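Local coordinates for 3-oxoacyl-(acyl-carrier protein) synthase II (Thermus thermophilus, PDB 1J3N) that probably catalyses the condensation of acyl chains with malonyl-acyl-carrier protein during fatty acid elongation, working as a homodimeric beta-ketoacyl-ACP synthase, at residues V4-L9 with R250-L255; V46-E51 with T208-P213; V158-T163 with S393-G398. All coordinates share one frame; numbering follows the deposited sequence.

Interaction 1: V4-L9 with R250-L255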
loop_
_atom_site.group_PDB
_atom_site.type_symbol
_atom_site.label_atom_id
_atom_site.label_comp_id
_atom_site.label_asym_id
_atom_site.label_seq_id
_atom_site.Cartn_x
_atom_site.Cartn_y
_atom_site.Cartn_z
ATOM N N VAL A 4 4.381 20.847 -8.004
ATOM C CA VAL A 4 3.861 20.402 -6.726
ATOM C C VAL A 4 4.849 20.874 -5.673
ATOM O O VAL A 4 6.046 20.575 -5.752
ATOM C CB VAL A 4 3.734 18.863 -6.683
ATOM C CG1 VAL A 4 3.288 18.422 -5.295
ATOM C CG2 VAL A 4 2.736 18.392 -7.745
ATOM N N VAL A 5 4.349 21.636 -4.706
ATOM C CA VAL A 5 5.195 22.159 -3.650
ATOM C C VAL A 5 4.752 21.724 -2.256
ATOM O O VAL A 5 3.578 21.435 -2.016
ATOM C CB VAL A 5 5.244 23.700 -3.692
ATOM C CG1 VAL A 5 5.879 24.168 -4.992
ATOM C CG2 VAL A 5 3.841 24.269 -3.536
ATOM N N VAL A 6 5.721 21.688 -1.348
ATOM C CA VAL A 6 5.519 21.307 0.051
ATOM C C VAL A 6 5.196 22.583 0.834
ATOM O O VAL A 6 6.004 23.506 0.866
ATOM C CB VAL A 6 6.814 20.668 0.628
ATOM C CG1 VAL A 6 6.620 20.282 2.091
ATOM C CG2 VAL A 6 7.206 19.456 -0.202
ATOM N N THR A 7 4.025 22.624 1.465
ATOM C CA THR A 7 3.604 23.801 2.215
ATOM C C THR A 7 3.297 23.527 3.682
ATOM O O THR A 7 2.924 24.439 4.424
ATOM C CB THR A 7 2.347 24.419 1.584
ATOM O OG1 THR A 7 1.268 23.473 1.651
ATOM C CG2 THR A 7 2.608 24.788 0.123
ATOM N N GLY A 8 3.433 22.274 4.095
ATOM C CA GLY A 8 3.163 21.927 5.476
ATOM C C GLY A 8 4.008 20.760 5.936
ATOM O O GLY A 8 4.152 19.777 5.218
ATOM N N LEU A 9 4.576 20.868 7.133
ATOM C CA LEU A 9 5.396 19.804 7.675
ATOM C C LEU A 9 4.865 19.397 9.045
ATOM O O LEU A 9 4.863 20.193 9.986
ATOM C CB LEU A 9 6.856 20.265 7.792
ATOM C CG LEU A 9 7.519 20.760 6.497
ATOM C CD1 LEU A 9 8.846 21.419 6.820
ATOM C CD2 LEU A 9 7.717 19.600 5.522
ATOM N N ARG A 250 3.306 29.683 2.430
ATOM C CA ARG A 250 4.744 29.687 2.627
ATOM C C ARG A 250 5.176 28.376 1.988
ATOM O O ARG A 250 4.678 27.309 2.353
ATOM C CB ARG A 250 5.090 29.693 4.119
ATOM C CG ARG A 250 6.591 29.678 4.406
ATOM C CD ARG A 250 7.098 28.307 4.841
ATOM N NE ARG A 250 6.702 28.010 6.216
ATOM C CZ ARG A 250 5.532 27.486 6.570
ATOM N NH1 ARG A 250 4.626 27.181 5.650
ATOM N NH2 ARG A 250 5.258 27.289 7.854
ATOM N N ILE A 251 6.077 28.455 1.018
ATOM C CA ILE A 251 6.549 27.262 0.330
ATOM C C ILE A 251 7.944 26.880 0.820
ATOM O O ILE A 251 8.876 27.685 0.773
ATOM C CB ILE A 251 6.552 27.498 -1.193
ATOM C CG1 ILE A 251 5.114 27.706 -1.668
ATOM C CG2 ILE A 251 7.211 26.339 -1.916
ATOM C CD1 ILE A 251 5.003 28.156 -3.103
ATOM N N TYR A 252 8.072 25.649 1.303
ATOM C CA TYR A 252 9.339 25.156 1.823
ATOM C C TYR A 252 10.286 24.729 0.713
ATOM O O TYR A 252 11.502 24.918 0.810
ATOM C CB TYR A 252 9.092 23.973 2.748
ATOM C CG TYR A 252 8.480 24.343 4.072
ATOM C CD1 TYR A 252 9.212 25.061 5.021
ATOM C CD2 TYR A 252 7.195 23.925 4.406
ATOM C CE1 TYR A 252 8.681 25.341 6.276
ATOM C CE2 TYR A 252 6.653 24.201 5.654
ATOM C CZ TYR A 252 7.403 24.903 6.585
ATOM O OH TYR A 252 6.885 25.137 7.839
ATOM N N ALA A 253 9.715 24.144 -0.332
ATOM C CA ALA A 253 10.483 23.668 -1.474
ATOM C C ALA A 253 9.542 23.053 -2.499
ATOM O O ALA A 253 8.327 22.989 -2.296
ATOM C CB ALA A 253 11.495 22.621 -1.024
ATOM N N GLU A 254 10.111 22.588 -3.600
ATOM C CA GLU A 254 9.311 21.958 -4.630
ATOM C C GLU A 254 9.705 20.490 -4.756
ATOM O O GLU A 254 10.887 20.159 -4.734
ATOM C CB GLU A 254 9.526 22.648 -5.976
ATOM C CG GLU A 254 8.442 22.320 -6.993
ATOM C CD GLU A 254 8.846 22.636 -8.421
ATOM O OE1 GLU A 254 9.713 23.512 -8.623
ATOM O OE2 GLU A 254 8.282 22.012 -9.346
ATOM N N LEU A 255 8.713 19.609 -4.855
ATOM C CA LEU A 255 8.979 18.181 -5.043
ATOM C C LEU A 255 9.050 18.024 -6.561
ATOM O O LEU A 255 8.027 18.016 -7.239
ATOM C CB LEU A 255 7.842 17.325 -4.473
ATOM C CG LEU A 255 7.909 15.810 -4.709
ATOM C CD1 LEU A 255 9.267 15.282 -4.320
ATOM C CD2 LEU A 255 6.816 15.125 -3.901
HETATM O O HOH W 1 7.038 19.781 -9.071
HETATM O O HOH W 2 2.027 27.097 3.636
#
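L9 lies over one face of the Y252 ring, its CD1 methyl 3.6 Å from the ring centroid and 8° off the normal, a CH-pi contact. It forms where strands 4-13 and 253-262 meet as antiparallel neighbours in the mixed sheet of this thiolase-type fold. R250 CD covers the opposite face of the ring, toward its rim, where the arginine chain bends, and D85 holds both the Y252 hydroxyl and R250 NH2. The Y252 ring reaches L9 because CG stands anti to its own carbonyl carbon (chi1 -72°). Beside the ring the backbones join: Y252 N gives a hydrogen bond to V6 O at 3.0 Å. V6 N in turn binds A253 O at 3.1 Å, and L255 N binds V4 O at 3.0 Å. V5 and E254 form a non-hydrogen-bonded pair, with V5 CG1 3.7 Å from E254 CG. V5 CB also meets I251 CG2 at 3.7 Å, an apolar contact at the end of the pairing near the 250-252 loop. V6 packs on L238 and F405 of the strands next in the sheet. The carboxylate of E254 has two partners: outside the two segments, R3 forms a salt bridge with OE1, while OE2 accepts from a water at 2.6 Å, which also donates to L255 O and accepts the N-H of V4 at 3.1 Å from V4 N.

Interaction 2: V46-E51 with T208-P213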
loop_
_atom_site.group_PDB
_atom_site.type_symbol
_atom_site.label_atom_id
_atom_site.label_comp_id
_atom_site.label_asym_id
_atom_site.label_seq_id
_atom_site.Cartn_x
_atom_site.Cartn_y
_atom_site.Cartn_z
ATOM N N VAL A 46 17.924 -6.819 22.423
ATOM C CA VAL A 46 17.926 -5.415 22.011
ATOM C C VAL A 46 16.991 -4.731 22.992
ATOM O O VAL A 46 15.804 -5.050 23.052
ATOM C CB VAL A 46 17.377 -5.241 20.573
ATOM C CG1 VAL A 46 17.316 -3.759 20.211
ATOM C CG2 VAL A 46 18.264 -5.979 19.590
ATOM N N ARG A 47 17.516 -3.785 23.757
ATOM C CA ARG A 47 16.702 -3.125 24.768
ATOM C C ARG A 47 16.711 -1.606 24.683
ATOM O O ARG A 47 16.517 -0.917 25.693
ATOM C CB ARG A 47 17.175 -3.594 26.151
ATOM C CG ARG A 47 17.235 -5.120 26.256
ATOM C CD ARG A 47 17.685 -5.599 27.629
ATOM N NE ARG A 47 19.107 -5.363 27.884
ATOM C CZ ARG A 47 20.090 -6.161 27.479
ATOM N NH1 ARG A 47 19.817 -7.264 26.791
ATOM N NH2 ARG A 47 21.351 -5.860 27.772
ATOM N N ILE A 48 16.928 -1.095 23.472
ATOM C CA ILE A 48 16.975 0.343 23.217
ATOM C C ILE A 48 16.131 0.674 21.981
ATOM O O ILE A 48 15.948 -0.168 21.103
ATOM C CB ILE A 48 18.418 0.827 22.935
ATOM C CG1 ILE A 48 18.977 0.102 21.704
ATOM C CG2 ILE A 48 19.289 0.608 24.164
ATOM C CD1 ILE A 48 20.337 0.613 21.229
ATOM N N ALA A 49 15.630 1.902 21.920
ATOM C CA ALA A 49 14.812 2.335 20.788
ATOM C C ALA A 49 14.655 3.849 20.821
ATOM O O ALA A 49 14.973 4.498 21.830
ATOM C CB ALA A 49 13.431 1.662 20.844
ATOM N N ALA A 50 14.164 4.405 19.716
ATOM C CA ALA A 50 13.945 5.845 19.615
ATOM C C ALA A 50 12.459 6.068 19.855
ATOM O O ALA A 50 11.661 6.045 18.922
ATOM C CB ALA A 50 14.350 6.348 18.223
ATOM N N GLU A 51 12.098 6.271 21.118
ATOM C CA GLU A 51 10.709 6.469 21.494
ATOM C C GLU A 51 10.235 7.912 21.391
ATOM O O GLU A 51 11.002 8.866 21.569
ATOM C CB GLU A 51 10.470 5.951 22.920
ATOM C CG GLU A 51 10.874 4.496 23.130
ATOM C CD GLU A 51 10.657 4.032 24.562
ATOM O OE1 GLU A 51 10.777 4.875 25.477
ATOM O OE2 GLU A 51 10.383 2.829 24.776
ATOM N N THR A 208 23.077 -4.149 18.909
ATOM C CA THR A 208 23.004 -4.695 20.263
ATOM C C THR A 208 23.802 -3.869 21.262
ATOM O O THR A 208 24.187 -4.373 22.316
ATOM C CB THR A 208 23.527 -6.152 20.315
ATOM O OG1 THR A 208 24.857 -6.207 19.775
ATOM C CG2 THR A 208 22.607 -7.075 19.522
ATOM N N ARG A 209 24.043 -2.602 20.940
ATOM C CA ARG A 209 24.812 -1.733 21.826
ATOM C C ARG A 209 23.964 -1.150 22.960
ATOM O O ARG A 209 23.866 0.068 23.132
ATOM C CB ARG A 209 25.447 -0.608 21.013
ATOM C CG ARG A 209 26.577 0.108 21.719
ATOM C CD ARG A 209 27.459 0.836 20.717
ATOM N NE ARG A 209 27.838 -0.042 19.610
ATOM C CZ ARG A 209 28.782 0.239 18.714
ATOM N NH1 ARG A 209 29.457 1.380 18.791
ATOM N NH2 ARG A 209 29.047 -0.621 17.737
ATOM N N ASN A 210 23.366 -2.027 23.754
ATOM C CA ASN A 210 22.520 -1.578 24.850
ATOM C C ASN A 210 23.223 -0.648 25.838
ATOM O O ASN A 210 22.585 0.221 26.437
ATOM C CB ASN A 210 21.941 -2.795 25.576
ATOM C CG ASN A 210 21.117 -3.672 24.654
ATOM O OD1 ASN A 210 20.196 -3.192 23.993
ATOM N ND2 ASN A 210 21.446 -4.960 24.600
ATOM N N GLU A 211 24.538 -0.818 25.984
ATOM C CA GLU A 211 25.336 -0.005 26.908
ATOM C C GLU A 211 25.411 1.482 26.548
ATOM O O GLU A 211 25.534 2.326 27.434
ATOM C CB GLU A 211 26.760 -0.572 27.029
ATOM C CG GLU A 211 27.539 -0.619 25.720
ATOM C CD GLU A 211 27.308 -1.897 24.932
ATOM O OE1 GLU A 211 26.228 -2.511 25.070
ATOM O OE2 GLU A 211 28.209 -2.285 24.156
ATOM N N GLU A 212 25.349 1.807 25.258
ATOM C CA GLU A 212 25.400 3.205 24.825
ATOM C C GLU A 212 24.299 3.466 23.796
ATOM O O GLU A 212 24.554 3.528 22.587
ATOM C CB GLU A 212 26.765 3.523 24.214
ATOM C CG GLU A 212 27.931 3.119 25.086
ATOM C CD GLU A 212 29.270 3.401 24.438
ATOM O OE1 GLU A 212 29.450 3.028 23.255
ATOM O OE2 GLU A 212 30.143 3.987 25.116
ATOM N N PRO A 213 23.055 3.647 24.271
ATOM C CA PRO A 213 21.908 3.897 23.398
ATOM C C PRO A 213 22.092 5.005 22.361
ATOM O O PRO A 213 21.820 4.799 21.181
ATOM C CB PRO A 213 20.786 4.208 24.388
ATOM C CG PRO A 213 21.170 3.400 25.597
ATOM C CD PRO A 213 22.647 3.690 25.686
#
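A type I beta turn from R209 to E212 presents the amide of N210 to the chain that leads into strand 48-50. N210 OD1 accepts the backbone N-H of R47, 2.8 Å from R47 N and nearly straight at the hydrogen, although the donor stands above the carbonyl plane, 37° out of it, and not on a lone pair. The other end of the same amide, ND2, donates to P45 O, so two backbone groups on successive peptides fix the rotation of the side chain. R47 passes across it at about a right angle. One face of its guanidinium looks onto N210 ND2, which lies 3.2 Å above that plane and toward its rim, with the two flat groups 38° apart; both are donors there, and the arginine satisfies NH1 at L44 O instead. In the fold this joins the two-stranded antiparallel sheet of 33-35 and 48-50 to the loop between helices 194-202 and 213-216, both within the N-terminal beta-ketoacyl synthase family region. An alanine in place of N210 would take away both amide bonds, and the N-H of R47 and the carbonyl of P45 would probably lose their mates, as the face of the guanidinium would its cover. I48 also reaches the turn. Its CG1 sits between backbone N and carbonyl carbon (chi1 60°), which sends CD1 to within 4.0 Å of R209 O and places CG2 in apolar contact with P213 CG, at 3.7 Å. The proline ring, crossed there at about a right angle, also packs on V33 and P35 of strand 33-35. At the other end V46 CG2 just reaches T208 CG2, at 4.5 Å, and the valine leans on I197 and A201 of helix 194-202.

Interaction 3: V158-T163 with S393-G398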
loop_
_atom_site.group_PDB
_atom_site.type_symbol
_atom_site.label_atom_id
_atom_site.label_comp_id
_atom_site.label_asym_id
_atom_site.label_seq_id
_atom_site.Cartn_x
_atom_site.Cartn_y
_atom_site.Cartn_z
ATOM N N VAL A 158 2.312 0.214 1.258
ATOM C CA VAL A 158 3.052 -0.514 2.272
ATOM C C VAL A 158 4.250 -1.140 1.570
ATOM O O VAL A 158 4.118 -2.164 0.901
ATOM C CB VAL A 158 2.186 -1.637 2.909
ATOM C CG1 VAL A 158 3.009 -2.430 3.928
ATOM C CG2 VAL A 158 0.958 -1.018 3.590
ATOM N N THR A 159 5.404 -0.495 1.697
ATOM C CA THR A 159 6.626 -0.985 1.087
ATOM C C THR A 159 7.788 -0.902 2.073
ATOM O O THR A 159 8.889 -0.446 1.749
ATOM C CB THR A 159 6.953 -0.205 -0.209
ATOM O OG1 THR A 159 6.857 1.204 0.030
ATOM C CG2 THR A 159 5.979 -0.596 -1.320
ATOM N N ALA A 160 7.522 -1.353 3.292
ATOM C CA ALA A 160 8.523 -1.352 4.342
ATOM C C ALA A 160 9.248 -0.006 4.449
ATOM O O ALA A 160 8.622 1.043 4.598
ATOM C CB ALA A 160 9.522 -2.487 4.096
ATOM N N CYS A 161 10.571 -0.042 4.341
ATOM C CA CYS A 161 11.396 1.157 4.471
ATOM C C CYS A 161 11.176 2.244 3.426
ATOM O O CYS A 161 11.472 3.410 3.676
ATOM C CB CYS A 161 12.868 0.755 4.470
ATOM S SG CYS A 161 13.226 -0.653 5.513
ATOM N N ALA A 162 10.656 1.867 2.265
ATOM C CA ALA A 162 10.416 2.821 1.182
ATOM C C ALA A 162 9.019 3.441 1.237
ATOM O O ALA A 162 8.684 4.317 0.428
ATOM C CB ALA A 162 10.620 2.127 -0.161
ATOM N N THR A 163 8.218 2.996 2.203
ATOM C CA THR A 163 6.847 3.474 2.382
ATOM C C THR A 163 6.671 4.998 2.334
ATOM O O THR A 163 5.933 5.530 1.506
ATOM C CB THR A 163 6.270 2.971 3.732
ATOM O OG1 THR A 163 6.390 1.543 3.807
ATOM C CG2 THR A 163 4.806 3.352 3.867
ATOM N N SER A 393 15.579 5.895 0.107
ATOM C CA SER A 393 14.875 4.875 0.877
ATOM C C SER A 393 15.000 3.542 0.138
ATOM O O SER A 393 14.361 3.343 -0.899
ATOM C CB SER A 393 13.407 5.255 1.045
ATOM O OG SER A 393 13.282 6.388 1.887
ATOM N N PHE A 394 15.831 2.644 0.679
ATOM C CA PHE A 394 16.093 1.326 0.091
ATOM C C PHE A 394 15.673 0.240 1.075
ATOM O O PHE A 394 16.462 -0.191 1.911
ATOM C CB PHE A 394 17.582 1.210 -0.239
ATOM C CG PHE A 394 18.123 2.402 -0.982
ATOM C CD1 PHE A 394 17.481 2.872 -2.126
ATOM C CD2 PHE A 394 19.259 3.065 -0.532
ATOM C CE1 PHE A 394 17.958 3.986 -2.812
ATOM C CE2 PHE A 394 19.746 4.182 -1.213
ATOM C CZ PHE A 394 19.090 4.643 -2.358
ATOM N N ALA A 395 14.436 -0.221 0.918
ATOM C CA ALA A 395 13.781 -1.185 1.803
ATOM C C ALA A 395 13.977 -2.691 1.687
ATOM O O ALA A 395 14.524 -3.205 0.715
ATOM C CB ALA A 395 12.284 -0.902 1.775
ATOM N N PHE A 396 13.487 -3.381 2.717
ATOM C CA PHE A 396 13.496 -4.837 2.792
ATOM C C PHE A 396 12.569 -5.253 1.650
ATOM O O PHE A 396 11.517 -4.638 1.447
ATOM C CB PHE A 396 12.876 -5.316 4.112
ATOM C CG PHE A 396 13.824 -5.333 5.279
ATOM C CD1 PHE A 396 14.602 -4.225 5.589
ATOM C CD2 PHE A 396 13.903 -6.455 6.100
ATOM C CE1 PHE A 396 15.447 -4.232 6.700
ATOM C CE2 PHE A 396 14.743 -6.471 7.213
ATOM C CZ PHE A 396 15.517 -5.354 7.513
ATOM N N GLY A 397 12.948 -6.292 0.915
ATOM C CA GLY A 397 12.130 -6.736 -0.201
ATOM C C GLY A 397 12.804 -6.327 -1.493
ATOM O O GLY A 397 12.752 -7.045 -2.490
ATOM N N GLY A 398 13.455 -5.169 -1.462
ATOM C CA GLY A 398 14.148 -4.673 -2.636
ATOM C C GLY A 398 13.537 -3.414 -3.211
ATOM O O GLY A 398 13.963 -2.943 -4.269
#
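The methyl of A395 presses into the tight turn that carries C161: A395 CB is 3.2 Å from C161 CB, closer than usual van der Waals contact. The same methyl lies 3.2 Å from A162 N and 3.4 Å from T159 O, so it fills the hollow of the turn whose own bond runs from A162 N to T159 O. C161 keeps SG beside its backbone N and anti to the carbonyl carbon (chi1 -45°), and this swings the sulfur toward F396, with SG 3.8 Å from F396 CD1. SG stands 5.0 Å from the F396 ring centroid and 63° off its normal, a sulfur-aromatic contact whose approach is oblique. F396 holds its ring beside the backbone N as well (chi1 -84°), which brings CD1 up to the sulfur. C161 also touches H301 and H338, consistent with the Cys-His-His active site of beta-ketoacyl synthases, and in relatives a phenylalanine in the position of F396 is thought to gate the acyl pocket. A160 adds its CB against A395 CB at 3.9 Å. Beyond the cysteine, S393 CB rests 3.8 Å from C161 O and also packs against A162 CA. A395 to G398 form a type II turn, closed by G398 N on A395 O; G397 adopts backbone angles there that would jam a CB against the preceding carbonyl. The turn of 159-162 runs into helix 163-176, and A395 follows directly on strand 388-394; A162 also packs on H399 and A401 of strand 399-406, and T159 and A160 touch S155 and N138 of the second subunit.

Overall arrangement
From the N terminus the chain enters at V4-L9, and interaction 1 closes the longest loop, 240 residues that return at R250-L255 to set strand 4-13 beside strand 253-262. Interaction 2 is nested inside it: V46-E51 meets T208-P213, tying the small two-stranded sheet to the loop before helix 213-216. Interaction 3 starts within both loops, at V158-T163, but ends beyond them at S393-G398, so it crosses each and brings the cysteine turn to the end of strand 388-394. Interactions 1 and 3 reach the same mixed sheet, their centres about 24 Å apart; interactions 1 and 2 lie on opposite sides of the chain's centre, about 35 Å between centres.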